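Local coordinates for protein aminopeptidase C (Lactobacillus rhamnosus, PDB 4K7C) that probably removes amino acids one at a time from the N-terminus of peptides, as a cysteine aminopeptidase of the papain-like C1 family, at residues D91-Q96 against V155-M160. Numbering follows the deposited sequence.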
loop_
_atom_site.group_PDB
_atom_site.type_symbol
_atom_site.label_atom_id
_atom_site.label_comp_id
_atom_site.label_asym_id
_atom_site.label_seq_id
_atom_site.Cartn_x
_atom_site.Cartn_y
_atom_site.Cartn_z
ATOM N N ASP A 91 15.751 11.115 -25.070
ATOM C CA ASP A 91 15.916 10.336 -23.822
ATOM C C ASP A 91 16.919 9.173 -23.878
ATOM O O ASP A 91 16.932 8.234 -23.017
ATOM C CB ASP A 91 14.567 9.828 -23.325
ATOM C CG ASP A 91 13.610 10.982 -22.945
ATOM O OD1 ASP A 91 14.026 12.153 -22.786
ATOM O OD2 ASP A 91 12.382 10.675 -22.894
ATOM N N PHE A 92 17.749 9.193 -24.898
ATOM C CA PHE A 92 18.723 8.105 -25.054
ATOM C C PHE A 92 19.609 8.004 -23.794
ATOM O O PHE A 92 19.948 9.042 -23.172
ATOM C CB PHE A 92 19.630 8.384 -26.226
ATOM C CG PHE A 92 20.680 7.308 -26.401
ATOM C CD1 PHE A 92 20.347 6.052 -26.883
ATOM C CD2 PHE A 92 21.992 7.569 -26.047
ATOM C CE1 PHE A 92 21.331 5.056 -27.058
ATOM C CE2 PHE A 92 22.961 6.576 -26.236
ATOM C CZ PHE A 92 22.620 5.324 -26.680
ATOM N N GLU A 93 19.895 6.781 -23.341
ATOM C CA GLU A 93 20.802 6.609 -22.202
ATOM C C GLU A 93 22.011 5.699 -22.533
ATOM O O GLU A 93 21.871 4.735 -23.248
ATOM C CB GLU A 93 20.124 5.971 -20.979
ATOM C CG GLU A 93 19.498 6.812 -19.922
ATOM C CD GLU A 93 18.974 5.947 -18.747
ATOM O OE1 GLU A 93 17.998 5.225 -18.997
ATOM O OE2 GLU A 93 19.611 5.873 -17.645
ATOM N N LEU A 94 23.165 6.080 -21.982
ATOM C CA LEU A 94 24.357 5.240 -21.995
ATOM C C LEU A 94 24.368 4.343 -20.786
ATOM O O LEU A 94 23.755 4.714 -19.724
ATOM C CB LEU A 94 25.600 6.127 -22.019
ATOM C CG LEU A 94 25.731 7.035 -23.254
ATOM C CD1 LEU A 94 26.662 8.279 -23.084
ATOM C CD2 LEU A 94 26.120 6.193 -24.479
ATOM N N SER A 95 25.114 3.239 -20.874
ATOM C CA SER A 95 25.194 2.282 -19.792
ATOM C C SER A 95 26.059 2.786 -18.630
ATOM O O SER A 95 27.270 2.812 -18.708
ATOM C CB SER A 95 25.763 0.970 -20.283
ATOM O OG SER A 95 25.899 0.021 -19.318
ATOM N N GLN A 96 25.399 3.083 -17.515
ATOM C CA GLN A 96 26.175 3.346 -16.276
ATOM C C GLN A 96 26.769 2.113 -15.624
ATOM O O GLN A 96 27.671 2.252 -14.855
ATOM C CB GLN A 96 25.289 4.118 -15.283
ATOM C CG GLN A 96 24.560 5.267 -15.923
ATOM C CD GLN A 96 23.200 4.951 -16.409
ATOM O OE1 GLN A 96 22.786 3.784 -16.516
ATOM N NE2 GLN A 96 22.477 6.024 -16.844
ATOM N N VAL A 155 28.968 2.191 -24.103
ATOM C CA VAL A 155 27.889 1.526 -24.800
ATOM C C VAL A 155 26.497 2.103 -24.428
ATOM O O VAL A 155 26.332 2.666 -23.328
ATOM C CB VAL A 155 27.915 -0.008 -24.583
ATOM C CG1 VAL A 155 29.263 -0.582 -24.972
ATOM C CG2 VAL A 155 27.529 -0.420 -23.167
ATOM N N PRO A 156 25.523 1.939 -25.319
ATOM C CA PRO A 156 24.131 2.189 -24.946
ATOM C C PRO A 156 23.748 1.394 -23.706
ATOM O O PRO A 156 24.152 0.282 -23.477
ATOM C CB PRO A 156 23.364 1.663 -26.139
ATOM C CG PRO A 156 24.310 1.796 -27.286
ATOM C CD PRO A 156 25.574 1.298 -26.665
ATOM N N LYS A 157 22.852 1.971 -22.934
ATOM C CA LYS A 157 22.273 1.299 -21.801
ATOM C C LYS A 157 21.663 -0.062 -22.135
ATOM O O LYS A 157 21.876 -1.028 -21.425
ATOM C CB LYS A 157 21.263 2.251 -21.083
ATOM C CG LYS A 157 20.890 1.701 -19.673
ATOM C CD LYS A 157 19.712 2.449 -19.111
ATOM C CE LYS A 157 19.349 1.987 -17.754
ATOM N NZ LYS A 157 20.590 2.187 -16.928
ATOM N N SER A 158 20.929 -0.164 -23.225
ATOM C CA SER A 158 20.339 -1.429 -23.653
ATOM C C SER A 158 21.334 -2.524 -23.877
ATOM O O SER A 158 20.976 -3.653 -23.821
ATOM C CB SER A 158 19.518 -1.259 -24.946
ATOM O OG SER A 158 20.356 -0.873 -26.021
ATOM N N VAL A 159 22.608 -2.161 -24.097
ATOM C CA VAL A 159 23.643 -3.126 -24.441
ATOM C C VAL A 159 24.376 -3.696 -23.230
ATOM O O VAL A 159 24.908 -4.838 -23.297
ATOM C CB VAL A 159 24.627 -2.456 -25.447
ATOM C CG1 VAL A 159 25.837 -3.333 -25.714
ATOM C CG2 VAL A 159 23.926 -2.197 -26.776
HETATM N N MSE A 160 24.385 -2.963 -22.130
HETATM C CA MSE A 160 24.853 -3.449 -20.840
HETATM C C MSE A 160 23.885 -2.919 -19.746
HETATM O O MSE A 160 24.149 -1.878 -19.117
HETATM C CB MSE A 160 26.258 -3.095 -20.423
HETATM C CG MSE A 160 26.593 -4.061 -19.348
HETATM SE SE MSE A 160 28.485 -3.856 -18.778
HETATM C CE MSE A 160 28.668 -5.371 -17.578
HETATM O O HOH W 1 20.119 2.370 -24.665
#
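K157 lays its aliphatic chain alongside E93, the two side chains pointing the same way, with CD of K157 3.3 Å from OE1 of E93. The lysine leaves the backbone with CG anti to N (chi1 -166°), stays extended through CE and turns only at the last bond (chi4 58°), which brings NZ to OE1 of Q96 at 2.7 Å, in the plane of that amide carbonyl. The other end of the amide, NE2 of Q96, donates to the anti side of OE2 of E93, somewhat out of the carboxylate plane, and the two bonds together fix which end of the amide is which. A long, weak salt bridge of 3.9 Å between NZ of K157 and OE2 of E93 completes the triangle only loosely.

The backbones themselves join through a single bridge between L94 and P156: N of K157 donates to O of E93, and N of S95 to O of V155 at 2.8 Å, both nearly straight. A water accepts from N of S158 and donates to O of E93. With chi1 at 179° the hydroxyl of S95 is turned to the side of its own carbonyl carbon, where OG gives its hydrogen to a lone pair on O of M160 at 2.6 Å, and the same hydroxyl takes the N-H of Y98. On the apolar side, CZ of F92 rests 3.8 Å from CB of P156, and F248 packs against both residues.

The contact ties the loop before helix 96-117 to the loop after helix 142-152 by an isolated beta bridge, with S95 as the classic serine N-cap of helix 96-117.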